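Local coordinates for calcium-regulated actin-bundling protein (Dictyostelium discoideum, PDB 4X3N), which binds and bundles actin filaments, binds calcium, and may contribute to building and reorganising filopodia and pseudopodia during cell movement, at residues Pro41-Ala46 and Val67-Ile72; Leu94-Ala99 and Gln137-Lys142; Tyr101-Leu106 and Leu154-Tyr159; Asn117-Thr120 and Ser125-Gln128. All coordinates share one frame; numbering follows the deposited sequence.

In the fold
Contacts 1, 2 and 3 run into one another in a helical core beside the calcium ion, and contact 4 lies in the linker between helices 96-111 and 132-143, touching contact 3 where P127 meets L106. The centres of contacts 2 and 3 are about 9 Å apart, and both draw on helix 96-111. Contact 1 joins contact 3 through I72 against F102 (10 Å between centres) and contact 2 through I72 against L94 (17 Å). In contact 3, E155 binds calcium directly. The nearest side-chain atom of F96, in contact 2, is about 6 Å from the calcium ion, and that of I72, in contact 1, about 10 Å. Contact 4 is nested inside the chain loops closed by contacts 2 and 3.

Contact 1: residues Pro41-Ala46 and Val67-Ile72; sequences PFSQQA and VGWETI
V67 O is gripped twice within its own helix, by T71 OG1 at 2.6 Å and by T71 N at 3.1 Å. No hydrogen bond runs directly between 41-46 and 67-72; instead W69 NE1 and S43 OG both turn to the same carboxylate, E90, each bonding to one of its oxygens. The two side chains also touch through carbon, S43 CB lying 3.7 Å from W69 CZ2. W69 extends its indole across to the other helix because CG is anti to the backbone N (chi1 -171°), which brings the indole edge to F42 CB, 3.9 Å from W69 NE1. One turn further along, I72 CG2 sits over one face of the F42 ring, a CH-pi contact 3.9 Å from the centroid and almost on the ring normal, while I72 CD1 meets F42 CE1. With F42 cut back to an alanine, I72 CG2 would probably lose the ring face it packs on, and F153, which touches both residues, part of its packing surface. The segments run antiparallel at 156°, their axes 10.8 Å apart, joining helices 42-57 and 61-79. The chemistry implies a contact that is greasy at I72 and, at W69 and S43, turned to a neighbouring acid.

Contact 2: residues Leu94-Ala99 and Gln137-Lys142; sequences LDFDIA and QELREK
F96 lays one face of its ring over L139, whose CB stands 4.0 Å from the ring centroid and only 10° off the normal, a CH-pi contact. L139 belongs to helix 132-143, which leads into the calcium loop of a helix-loop-helix resembling an EF-hand, while F96 opens helix 96-111 just after the short strand 93-95. That strand pairs antiparallel with 150-152 through L94 and V151, as in coupled EF-hand loops. The two side chains run in opposite senses alongside each other, so the CD1 branch of L139 reaches back along the phenyl ring to CD1 of F96 at 3.8 Å. The same methyl also meets A99 CB, one turn on from F96, at 3.8 Å, so one methyl touches both F96 and A99. With CG anti to the carbonyl carbon (chi1 -75°), the F96 ring is carried across to lie over L139 CB, and it also touches D144 of the calcium site.

Polar groups lie round the margin. R140 brings NH2 to the edge of the F96 ring, 4.3 Å from CD2, but the charge is spent elsewhere: NH2 forms a salt bridge to D97 of a second subunit in the crystal assembly, and NH1 bonds to a citrate, probably from the crystallisation liquor. Within helix 132-143, Q137 NE2 makes a long bond to E141 OE1 at 3.3 Å. At the start of the other helix D95 is the N-cap, its OD1 accepting from I98 N at 2.8 Å with a nearly straight N-H...O angle of 174°.

Contact 3: residues Tyr101-Leu106 and Leu154-Tyr159; sequences YFYEQL and LEYLLY. With CA (calcium ion), chain D.
Y156 starts its run into helix 96-111 at CB, which lies 3.9 Å from the hydroxyl oxygen OH of Y103. CG, the next atom out, faces the edge of F102, whose CE2 and CZ come close to it. That edge points into the face of Y156 with the planes at 83°, a T-shaped pair, and F102 CZ hangs over the ring centre. CD1 is shared: Y103 OH touches it in the ring plane at 3.6 Å, and F102 CE2 approaches it too. The edge of Y156 is in turn directed at the face of Y103, in an offset edge-to-face pair tilted by 68°. The first torsion of Y156, 154°, swings CG away from its own backbone N and into this aromatic cluster.

The residue just before it, E155, points to the calcium ion. It is the last ligand of an EF-hand-like loop, binding with both oxygens, OE1 at 2.7 Å and OE2 at 2.5 Å from the calcium ion, while D144, N146, D148, the backbone O of R150 and a water complete the site.

Further out, CE1 of Y156 meets L106 CD1 at 3.5 Å, and the leucine, coming from the opposite direction, also touches CZ and the hydroxyl at the tip. Back at the helix, one water links the pair of tyrosines, lying 2.7 Å from Y103 OH and donating to the backbone O of Y156 at 2.9 Å.

Contact 4: residues Asn117-Thr120 and Ser125-Gln128; sequences NYAT and SQPQ
Van der Waals contact between Q126 and A119 does most of the work here. The amide of Q126 comes up against the helix backbone at A119, so that A119 CA is nearly equidistant from Q126 CD, OE1 and NE2, about 3.7 Å from each. A119 CB adds a second touch, 3.7 Å from Q126 OE1. A bend about the CB-CG bond (chi2 -41°) folds the glutamine chain so that its amide ends up beside the helix and not stretched out along the loop.

Two polar neighbours meet the amide nitrogen. Q126 NE2 is hydrogen-bonded to the backbone O of Y122, and it also sits 3.5 Å from the O of Y118. Putting an alanine in place of Q126 is likely to leave the Y122 carbonyl without its amide partner and to uncover A119.

Aromatic and apolar packing fixes the two sides to the body of the protein. The Y118 ring packs on S66 and V67 of helix 61-79, while P127 leans on L106, C107 and C110 of helix 96-111.

In this way a chain that has just left the short helix 116-121 is folded back against it, within the linker that joins helix 96-111 to the entering helix, 132-143, of the EF-hand-like calcium site.

Contact 1: residues Pro41-Ala46 and Val67-Ile72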
loop_
_atom_site.group_PDB
_atom_site.type_symbol
_atom_site.label_atom_id
_atom_site.label_comp_id
_atom_site.label_asym_id
_atom_site.label_seq_id
_atom_site.Cartn_x
_atom_site.Cartn_y
_atom_site.Cartn_z
ATOM N N PRO A 41 11.795 7.229 12.391
ATOM C CA PRO A 41 10.765 8.223 12.632
ATOM C C PRO A 41 11.215 9.606 12.119
ATOM O O PRO A 41 12.411 9.924 12.122
ATOM C CB PRO A 41 10.605 8.225 14.138
ATOM C CG PRO A 41 10.965 6.807 14.563
ATOM C CD PRO A 41 12.104 6.433 13.619
ATOM N N PHE A 42 10.257 10.405 11.691
ATOM C CA PHE A 42 10.565 11.707 11.090
ATOM C C PHE A 42 11.552 12.530 11.945
ATOM O O PHE A 42 12.464 13.178 11.384
ATOM C CB PHE A 42 9.325 12.598 10.823
ATOM C CG PHE A 42 8.207 11.992 9.980
ATOM C CD1 PHE A 42 8.409 11.581 8.682
ATOM C CD2 PHE A 42 6.904 11.867 10.511
ATOM C CE1 PHE A 42 7.356 11.062 7.937
ATOM C CE2 PHE A 42 5.852 11.353 9.767
ATOM C CZ PHE A 42 6.094 10.962 8.454
ATOM N N SER A 43 11.370 12.537 13.271
ATOM C CA SER A 43 12.144 13.382 14.180
ATOM C C SER A 43 13.619 12.962 14.139
ATOM O O SER A 43 14.505 13.793 14.152
ATOM C CB SER A 43 11.580 13.315 15.583
ATOM O OG SER A 43 11.546 11.953 16.038
ATOM N N GLN A 44 13.873 11.678 14.051
ATOM C CA GLN A 44 15.209 11.198 13.934
ATOM C C GLN A 44 15.834 11.491 12.575
ATOM O O GLN A 44 17.045 11.688 12.452
ATOM C CB GLN A 44 15.240 9.711 14.220
ATOM C CG GLN A 44 15.041 9.413 15.713
ATOM C CD GLN A 44 15.000 7.916 15.950
ATOM O OE1 GLN A 44 15.923 7.183 15.584
ATOM N NE2 GLN A 44 13.921 7.457 16.516
ATOM N N GLN A 45 15.030 11.478 11.554
ATOM C CA GLN A 45 15.494 11.893 10.222
ATOM C C GLN A 45 15.940 13.352 10.299
ATOM O O GLN A 45 16.988 13.763 9.703
ATOM C CB GLN A 45 14.355 11.778 9.221
ATOM C CG GLN A 45 13.896 10.390 8.830
ATOM C CD GLN A 45 12.672 10.388 7.955
ATOM O OE1 GLN A 45 12.516 11.237 7.023
ATOM N NE2 GLN A 45 11.791 9.412 8.194
ATOM N N ALA A 46 15.099 14.150 10.934
ATOM C CA ALA A 46 15.347 15.570 11.161
ATOM C C ALA A 46 16.656 15.820 11.906
ATOM O O ALA A 46 17.493 16.647 11.514
ATOM C CB ALA A 46 14.208 16.183 11.934
ATOM N N VAL A 67 7.216 23.927 11.810
ATOM C CA VAL A 67 6.411 23.931 10.597
ATOM C C VAL A 67 6.641 22.711 9.744
ATOM O O VAL A 67 5.687 22.069 9.342
ATOM C CB VAL A 67 6.720 25.154 9.719
ATOM C CG1 VAL A 67 5.768 25.242 8.519
ATOM C CG2 VAL A 67 6.644 26.449 10.518
ATOM N N GLY A 68 7.895 22.391 9.416
ATOM C CA GLY A 68 8.160 21.210 8.576
ATOM C C GLY A 68 7.707 19.913 9.229
ATOM O O GLY A 68 6.848 19.153 8.688
ATOM N N TRP A 69 8.203 19.683 10.433
ATOM C CA TRP A 69 7.843 18.469 11.172
ATOM C C TRP A 69 6.354 18.347 11.463
ATOM O O TRP A 69 5.755 17.240 11.284
ATOM C CB TRP A 69 8.663 18.397 12.434
ATOM C CG TRP A 69 8.599 17.145 13.204
ATOM C CD1 TRP A 69 8.651 15.913 12.713
ATOM C CD2 TRP A 69 8.550 17.009 14.644
ATOM N NE1 TRP A 69 8.650 14.990 13.769
ATOM C CE2 TRP A 69 8.535 15.663 14.939
ATOM C CE3 TRP A 69 8.460 17.920 15.701
ATOM C CZ2 TRP A 69 8.459 15.176 16.255
ATOM C CZ3 TRP A 69 8.401 17.437 17.014
ATOM C CH2 TRP A 69 8.404 16.092 17.275
ATOM N N GLU A 70 5.754 19.425 11.969
ATOM C CA GLU A 70 4.352 19.388 12.334
ATOM C C GLU A 70 3.546 19.060 11.159
ATOM O O GLU A 70 2.607 18.285 11.267
ATOM C CB GLU A 70 3.836 20.698 12.899
ATOM C CG GLU A 70 4.288 20.894 14.352
ATOM C CD GLU A 70 3.796 19.753 15.272
ATOM O OE1 GLU A 70 2.607 19.415 15.142
ATOM O OE2 GLU A 70 4.588 19.203 16.097
ATOM N N THR A 71 3.895 19.636 10.014
ATOM C CA THR A 71 3.053 19.443 8.871
ATOM C C THR A 71 3.131 18.003 8.323
ATOM O O THR A 71 2.120 17.480 7.877
ATOM C CB THR A 71 3.315 20.503 7.791
ATOM O OG1 THR A 71 3.251 21.780 8.405
ATOM C CG2 THR A 71 2.288 20.419 6.702
ATOM N N ILE A 72 4.304 17.363 8.369
ATOM C CA ILE A 72 4.453 16.050 7.791
ATOM C C ILE A 72 3.787 15.092 8.710
ATOM O O ILE A 72 3.130 14.131 8.242
ATOM C CB ILE A 72 5.930 15.668 7.424
ATOM C CG1 ILE A 72 5.988 14.527 6.394
ATOM C CG2 ILE A 72 6.745 15.303 8.633
ATOM C CD1 ILE A 72 7.349 14.288 5.688
#

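Contact 2: residues Leu94-Ala99 and Gln137-Lys142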
loop_
_atom_site.group_PDB
_atom_site.type_symbol
_atom_site.label_atom_id
_atom_site.label_comp_id
_atom_site.label_asym_id
_atom_site.label_seq_id
_atom_site.Cartn_x
_atom_site.Cartn_y
_atom_site.Cartn_z
ATOM N N LEU A 94 5.744 9.153 3.125
ATOM C CA LEU A 94 4.450 9.382 2.533
ATOM C C LEU A 94 4.430 8.894 1.061
ATOM O O LEU A 94 5.408 9.078 0.296
ATOM C CB LEU A 94 4.135 10.883 2.512
ATOM C CG LEU A 94 4.409 11.738 3.777
ATOM C CD1 LEU A 94 4.010 13.193 3.491
ATOM C CD2 LEU A 94 3.628 11.166 4.958
ATOM N N ASP A 95 3.297 8.336 0.622
ATOM C CA ASP A 95 3.159 8.040 -0.794
ATOM C C ASP A 95 3.005 9.385 -1.507
ATOM O O ASP A 95 2.846 10.425 -0.826
ATOM C CB ASP A 95 2.068 7.009 -1.057
ATOM C CG ASP A 95 0.616 7.522 -0.942
ATOM O OD1 ASP A 95 0.268 8.729 -1.119
ATOM O OD2 ASP A 95 -0.256 6.592 -0.755
ATOM N N PHE A 96 2.976 9.382 -2.819
ATOM C CA PHE A 96 2.946 10.644 -3.549
ATOM C C PHE A 96 1.618 11.451 -3.390
ATOM O O PHE A 96 1.607 12.723 -3.421
ATOM C CB PHE A 96 3.249 10.407 -5.042
ATOM C CG PHE A 96 4.694 10.138 -5.382
ATOM C CD1 PHE A 96 5.681 10.045 -4.440
ATOM C CD2 PHE A 96 5.024 9.910 -6.705
ATOM C CE1 PHE A 96 6.970 9.755 -4.805
ATOM C CE2 PHE A 96 6.318 9.636 -7.078
ATOM C CZ PHE A 96 7.303 9.566 -6.128
ATOM N N ASP A 97 0.502 10.767 -3.179
ATOM C CA ASP A 97 -0.724 11.508 -2.997
ATOM C C ASP A 97 -0.702 12.196 -1.626
ATOM O O ASP A 97 -1.079 13.375 -1.515
ATOM C CB ASP A 97 -1.956 10.626 -3.157
ATOM C CG ASP A 97 -2.221 10.258 -4.602
ATOM O OD1 ASP A 97 -1.989 11.072 -5.513
ATOM O OD2 ASP A 97 -2.655 9.143 -4.813
ATOM N N ILE A 98 -0.294 11.458 -0.588
ATOM C CA ILE A 98 -0.195 12.055 0.705
ATOM C C ILE A 98 0.903 13.179 0.770
ATOM O O ILE A 98 0.691 14.203 1.408
ATOM C CB ILE A 98 0.042 11.000 1.782
ATOM C CG1 ILE A 98 -1.042 9.922 1.772
ATOM C CG2 ILE A 98 0.064 11.663 3.127
ATOM C CD1 ILE A 98 -2.485 10.425 1.904
ATOM N N ALA A 99 2.055 12.975 0.117
ATOM C CA ALA A 99 3.074 14.006 -0.041
ATOM C C ALA A 99 2.541 15.268 -0.632
ATOM O O ALA A 99 2.847 16.398 -0.176
ATOM C CB ALA A 99 4.254 13.509 -0.875
ATOM N N GLN A 137 5.642 15.372 -10.608
ATOM C CA GLN A 137 6.825 15.379 -11.459
ATOM C C GLN A 137 8.094 15.811 -10.700
ATOM O O GLN A 137 9.181 15.240 -10.908
ATOM C CB GLN A 137 6.578 16.344 -12.604
ATOM C CG GLN A 137 7.649 16.372 -13.699
ATOM C CD GLN A 137 7.354 17.491 -14.734
ATOM O OE1 GLN A 137 6.204 17.940 -14.918
ATOM N NE2 GLN A 137 8.399 17.942 -15.402
ATOM N N GLU A 138 7.966 16.759 -9.781
ATOM C CA GLU A 138 9.151 17.098 -8.968
ATOM C C GLU A 138 9.472 15.959 -7.976
ATOM O O GLU A 138 10.594 15.698 -7.706
ATOM C CB GLU A 138 8.929 18.369 -8.194
ATOM C CG GLU A 138 10.157 18.870 -7.444
ATOM C CD GLU A 138 9.999 20.331 -7.067
ATOM O OE1 GLU A 138 10.549 21.165 -7.813
ATOM O OE2 GLU A 138 9.296 20.634 -6.076
ATOM N N LEU A 139 8.463 15.327 -7.421
ATOM C CA LEU A 139 8.723 14.225 -6.460
ATOM C C LEU A 139 9.537 13.144 -7.135
ATOM O O LEU A 139 10.516 12.660 -6.619
ATOM C CB LEU A 139 7.389 13.619 -5.943
ATOM C CG LEU A 139 6.469 14.561 -5.163
ATOM C CD1 LEU A 139 5.331 13.783 -4.540
ATOM C CD2 LEU A 139 7.197 15.336 -4.088
ATOM N N ARG A 140 9.071 12.773 -8.316
ATOM C CA ARG A 140 9.607 11.746 -9.163
ATOM C C ARG A 140 10.978 12.071 -9.750
ATOM O O ARG A 140 11.837 11.212 -9.789
ATOM C CB ARG A 140 8.603 11.592 -10.322
ATOM C CG ARG A 140 8.762 10.432 -11.206
ATOM C CD ARG A 140 7.582 10.439 -12.157
ATOM N NE ARG A 140 6.380 9.945 -11.480
ATOM C CZ ARG A 140 5.197 10.543 -11.518
ATOM N NH1 ARG A 140 5.022 11.673 -12.226
ATOM N NH2 ARG A 140 4.176 9.961 -10.884
ATOM N N GLU A 141 11.177 13.318 -10.180
ATOM C CA GLU A 141 12.448 13.736 -10.756
ATOM C C GLU A 141 13.501 14.104 -9.724
ATOM O O GLU A 141 14.664 13.865 -9.930
ATOM C CB GLU A 141 12.225 14.964 -11.648
ATOM C CG GLU A 141 11.667 14.552 -13.000
ATOM C CD GLU A 141 11.411 15.719 -13.941
ATOM O OE1 GLU A 141 10.585 15.561 -14.855
ATOM O OE2 GLU A 141 12.012 16.779 -13.729
ATOM N N LYS A 142 13.098 14.687 -8.607
ATOM C CA LYS A 142 14.025 15.283 -7.703
ATOM C C LYS A 142 13.937 14.801 -6.280
ATOM O O LYS A 142 14.943 14.614 -5.698
ATOM C CB LYS A 142 13.747 16.743 -7.619
ATOM C CG LYS A 142 13.790 17.426 -8.974
ATOM C CD LYS A 142 15.236 17.494 -9.429
ATOM C CE LYS A 142 15.422 18.343 -10.678
ATOM N NZ LYS A 142 14.671 19.628 -10.535
#

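Contact 3: residues Tyr101-Leu106 and Leu154-Tyr159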
loop_
_atom_site.group_PDB
_atom_site.type_symbol
_atom_site.label_atom_id
_atom_site.label_comp_id
_atom_site.label_asym_id
_atom_site.label_seq_id
_atom_site.Cartn_x
_atom_site.Cartn_y
_atom_site.Cartn_z
ATOM N N TYR A 101 -0.527 16.378 -0.375
ATOM C CA TYR A 101 -1.272 17.082 0.652
ATOM C C TYR A 101 -0.285 17.759 1.634
ATOM O O TYR A 101 -0.554 18.849 2.153
ATOM C CB TYR A 101 -2.192 16.125 1.477
ATOM C CG TYR A 101 -3.418 15.479 0.813
ATOM C CD1 TYR A 101 -4.261 16.196 -0.027
ATOM C CD2 TYR A 101 -3.820 14.194 1.159
ATOM C CE1 TYR A 101 -5.424 15.615 -0.592
ATOM C CE2 TYR A 101 -4.988 13.610 0.648
ATOM C CZ TYR A 101 -5.806 14.321 -0.240
ATOM O OH TYR A 101 -6.967 13.730 -0.777
ATOM N N PHE A 102 0.826 17.106 1.941
ATOM C CA PHE A 102 1.880 17.692 2.769
ATOM C C PHE A 102 2.377 18.994 2.190
ATOM O O PHE A 102 2.322 20.035 2.845
ATOM C CB PHE A 102 3.012 16.673 3.005
ATOM C CG PHE A 102 4.306 17.255 3.468
ATOM C CD1 PHE A 102 4.418 17.805 4.690
ATOM C CD2 PHE A 102 5.436 17.171 2.668
ATOM C CE1 PHE A 102 5.616 18.323 5.121
ATOM C CE2 PHE A 102 6.649 17.709 3.071
ATOM C CZ PHE A 102 6.747 18.277 4.314
ATOM N N TYR A 103 2.793 18.990 0.955
ATOM C CA TYR A 103 3.380 20.185 0.405
ATOM C C TYR A 103 2.335 21.290 0.256
ATOM O O TYR A 103 2.638 22.466 0.417
ATOM C CB TYR A 103 3.971 19.888 -0.957
ATOM C CG TYR A 103 5.363 19.382 -0.928
ATOM C CD1 TYR A 103 6.439 20.261 -0.847
ATOM C CD2 TYR A 103 5.599 18.013 -0.984
ATOM C CE1 TYR A 103 7.744 19.779 -0.803
ATOM C CE2 TYR A 103 6.859 17.520 -0.949
ATOM C CZ TYR A 103 7.940 18.392 -0.852
ATOM O OH TYR A 103 9.180 17.850 -0.841
ATOM N N GLU A 104 1.109 20.897 -0.081
ATOM C CA GLU A 104 0.019 21.862 -0.173
ATOM C C GLU A 104 -0.292 22.507 1.130
ATOM O O GLU A 104 -0.473 23.686 1.181
ATOM C CB GLU A 104 -1.222 21.256 -0.785
ATOM C CG GLU A 104 -0.972 21.071 -2.274
ATOM C CD GLU A 104 -2.206 20.614 -3.018
ATOM O OE1 GLU A 104 -3.217 20.216 -2.345
ATOM O OE2 GLU A 104 -2.111 20.595 -4.267
ATOM N N GLN A 105 -0.300 21.736 2.198
ATOM C CA GLN A 105 -0.495 22.289 3.514
ATOM C C GLN A 105 0.660 23.216 3.916
ATOM O O GLN A 105 0.396 24.259 4.486
ATOM C CB GLN A 105 -0.784 21.188 4.535
ATOM C CG GLN A 105 -0.969 21.645 5.963
ATOM C CD GLN A 105 -1.976 22.795 6.136
ATOM O OE1 GLN A 105 -3.010 22.874 5.444
ATOM N NE2 GLN A 105 -1.677 23.685 7.089
ATOM N N LEU A 106 1.905 22.887 3.562
ATOM C CA LEU A 106 3.030 23.738 3.824
ATOM C C LEU A 106 2.882 25.111 3.209
ATOM O O LEU A 106 3.175 26.130 3.845
ATOM C CB LEU A 106 4.308 23.170 3.238
ATOM C CG LEU A 106 5.143 22.210 4.067
ATOM C CD1 LEU A 106 6.385 21.827 3.288
ATOM C CD2 LEU A 106 5.492 22.749 5.472
ATOM N N LEU A 154 13.425 13.345 5.500
ATOM C CA LEU A 154 14.791 13.511 5.012
ATOM C C LEU A 154 14.812 14.000 3.565
ATOM O O LEU A 154 15.545 14.902 3.250
ATOM C CB LEU A 154 15.641 12.258 5.072
ATOM C CG LEU A 154 17.113 12.357 4.619
ATOM C CD1 LEU A 154 17.984 13.250 5.513
ATOM C CD2 LEU A 154 17.720 10.977 4.587
ATOM N N GLU A 155 14.048 13.359 2.717
ATOM C CA GLU A 155 14.041 13.699 1.288
ATOM C C GLU A 155 13.462 15.096 1.070
ATOM O O GLU A 155 14.011 15.861 0.306
ATOM C CB GLU A 155 13.299 12.615 0.503
ATOM C CG GLU A 155 14.131 11.368 0.336
ATOM C CD GLU A 155 13.311 10.222 -0.174
ATOM O OE1 GLU A 155 12.360 9.851 0.520
ATOM O OE2 GLU A 155 13.616 9.721 -1.273
ATOM N N TYR A 156 12.380 15.419 1.769
ATOM C CA TYR A 156 11.851 16.792 1.761
ATOM C C TYR A 156 12.926 17.813 2.171
ATOM O O TYR A 156 13.103 18.866 1.529
ATOM C CB TYR A 156 10.603 16.925 2.666
ATOM C CG TYR A 156 10.414 18.334 3.183
ATOM C CD1 TYR A 156 9.853 19.321 2.369
ATOM C CD2 TYR A 156 10.733 18.675 4.491
ATOM C CE1 TYR A 156 9.655 20.630 2.854
ATOM C CE2 TYR A 156 10.583 19.958 4.969
ATOM C CZ TYR A 156 10.057 20.958 4.137
ATOM O OH TYR A 156 9.876 22.267 4.618
ATOM N N LEU A 157 13.651 17.516 3.238
ATOM C CA LEU A 157 14.687 18.420 3.721
ATOM C C LEU A 157 15.832 18.670 2.788
ATOM O O LEU A 157 16.245 19.809 2.575
ATOM C CB LEU A 157 15.241 17.955 5.047
ATOM C CG LEU A 157 14.203 18.068 6.154
ATOM C CD1 LEU A 157 14.683 17.332 7.414
ATOM C CD2 LEU A 157 13.922 19.525 6.592
ATOM N N LEU A 158 16.328 17.610 2.184
ATOM C CA LEU A 158 17.427 17.722 1.289
ATOM C C LEU A 158 17.097 18.559 0.070
ATOM O O LEU A 158 17.965 19.315 -0.428
ATOM C CB LEU A 158 17.825 16.344 0.830
ATOM C CG LEU A 158 18.966 15.582 1.533
ATOM C CD1 LEU A 158 19.723 16.223 2.649
ATOM C CD2 LEU A 158 18.601 14.159 1.773
ATOM N N TYR A 159 15.880 18.388 -0.437
ATOM C CA TYR A 159 15.455 19.114 -1.606
ATOM C C TYR A 159 15.107 20.554 -1.231
ATOM O O TYR A 159 15.488 21.457 -1.943
ATOM C CB TYR A 159 14.329 18.422 -2.381
ATOM C CG TYR A 159 14.061 19.109 -3.716
ATOM C CD1 TYR A 159 14.990 19.030 -4.757
ATOM C CD2 TYR A 159 12.919 19.880 -3.904
ATOM C CE1 TYR A 159 14.772 19.688 -5.953
ATOM C CE2 TYR A 159 12.704 20.557 -5.078
ATOM C CZ TYR A 159 13.627 20.452 -6.088
ATOM O OH TYR A 159 13.381 21.091 -7.255
HETATM CA CA CA D . 11.843 7.927 -1.234
HETATM O O HOH W 1 11.277 19.499 -0.596
HETATM O O HOH W 2 12.088 6.886 0.899
#

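Contact 4: residues Asn117-Thr120 and Ser125-Gln128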
loop_
_atom_site.group_PDB
_atom_site.type_symbol
_atom_site.label_atom_id
_atom_site.label_comp_id
_atom_site.label_asym_id
_atom_site.label_seq_id
_atom_site.Cartn_x
_atom_site.Cartn_y
_atom_site.Cartn_z
ATOM N N ASN A 117 5.476 35.956 9.929
ATOM C CA ASN A 117 6.722 35.899 10.691
ATOM C C ASN A 117 7.612 34.759 10.187
ATOM O O ASN A 117 8.770 34.957 9.804
ATOM C CB ASN A 117 6.418 35.718 12.197
ATOM C CG ASN A 117 7.595 35.143 12.977
ATOM O OD1 ASN A 117 8.671 35.747 13.068
ATOM N ND2 ASN A 117 7.389 33.966 13.545
ATOM N N TYR A 118 7.052 33.562 10.199
ATOM C CA TYR A 118 7.727 32.428 9.597
ATOM C C TYR A 118 8.215 32.707 8.177
ATOM O O TYR A 118 9.336 32.345 7.806
ATOM C CB TYR A 118 6.811 31.252 9.625
ATOM C CG TYR A 118 6.663 30.613 11.009
ATOM C CD1 TYR A 118 7.713 29.905 11.578
ATOM C CD2 TYR A 118 5.458 30.665 11.717
ATOM C CE1 TYR A 118 7.575 29.297 12.826
ATOM C CE2 TYR A 118 5.320 30.040 12.944
ATOM C CZ TYR A 118 6.385 29.361 13.481
ATOM O OH TYR A 118 6.302 28.756 14.694
ATOM N N ALA A 119 7.428 33.410 7.374
ATOM C CA ALA A 119 7.807 33.607 5.967
ATOM C C ALA A 119 8.928 34.614 5.737
ATOM O O ALA A 119 9.809 34.435 4.879
ATOM C CB ALA A 119 6.570 33.951 5.163
ATOM N N THR A 120 8.915 35.689 6.509
ATOM C CA THR A 120 9.979 36.693 6.449
ATOM C C THR A 120 11.225 36.216 7.222
ATOM O O THR A 120 12.348 36.510 6.845
ATOM C CB THR A 120 9.473 38.065 7.059
ATOM O OG1 THR A 120 8.631 37.816 8.192
ATOM C CG2 THR A 120 8.588 38.796 6.084
ATOM N N SER A 125 13.654 28.448 3.815
ATOM C CA SER A 125 12.761 27.385 4.089
ATOM C C SER A 125 11.441 27.437 3.369
ATOM O O SER A 125 10.665 26.555 3.548
ATOM C CB SER A 125 12.472 27.366 5.588
ATOM O OG SER A 125 13.598 26.983 6.305
ATOM N N GLN A 126 11.142 28.482 2.584
ATOM C CA GLN A 126 9.796 28.618 2.084
ATOM C C GLN A 126 9.574 27.591 1.001
ATOM O O GLN A 126 10.412 27.455 0.132
ATOM C CB GLN A 126 9.539 30.018 1.468
ATOM C CG GLN A 126 9.463 31.128 2.529
ATOM C CD GLN A 126 8.696 30.719 3.756
ATOM O OE1 GLN A 126 7.452 30.666 3.755
ATOM N NE2 GLN A 126 9.427 30.492 4.852
ATOM N N PRO A 127 8.426 26.911 1.018
ATOM C CA PRO A 127 8.092 25.970 -0.069
ATOM C C PRO A 127 7.685 26.727 -1.330
ATOM O O PRO A 127 7.602 27.939 -1.297
ATOM C CB PRO A 127 6.914 25.212 0.464
ATOM C CG PRO A 127 6.288 26.148 1.463
ATOM C CD PRO A 127 7.361 27.007 2.033
ATOM N N GLN A 128 7.431 25.999 -2.399
ATOM C CA GLN A 128 7.006 26.583 -3.667
ATOM C C GLN A 128 5.678 25.983 -4.053
ATOM O O GLN A 128 5.466 24.766 -3.997
ATOM C CB GLN A 128 8.071 26.328 -4.733
ATOM C CG GLN A 128 7.621 26.558 -6.179
ATOM C CD GLN A 128 8.659 26.063 -7.191
ATOM O OE1 GLN A 128 9.273 24.980 -7.038
ATOM N NE2 GLN A 128 8.873 26.854 -8.236
#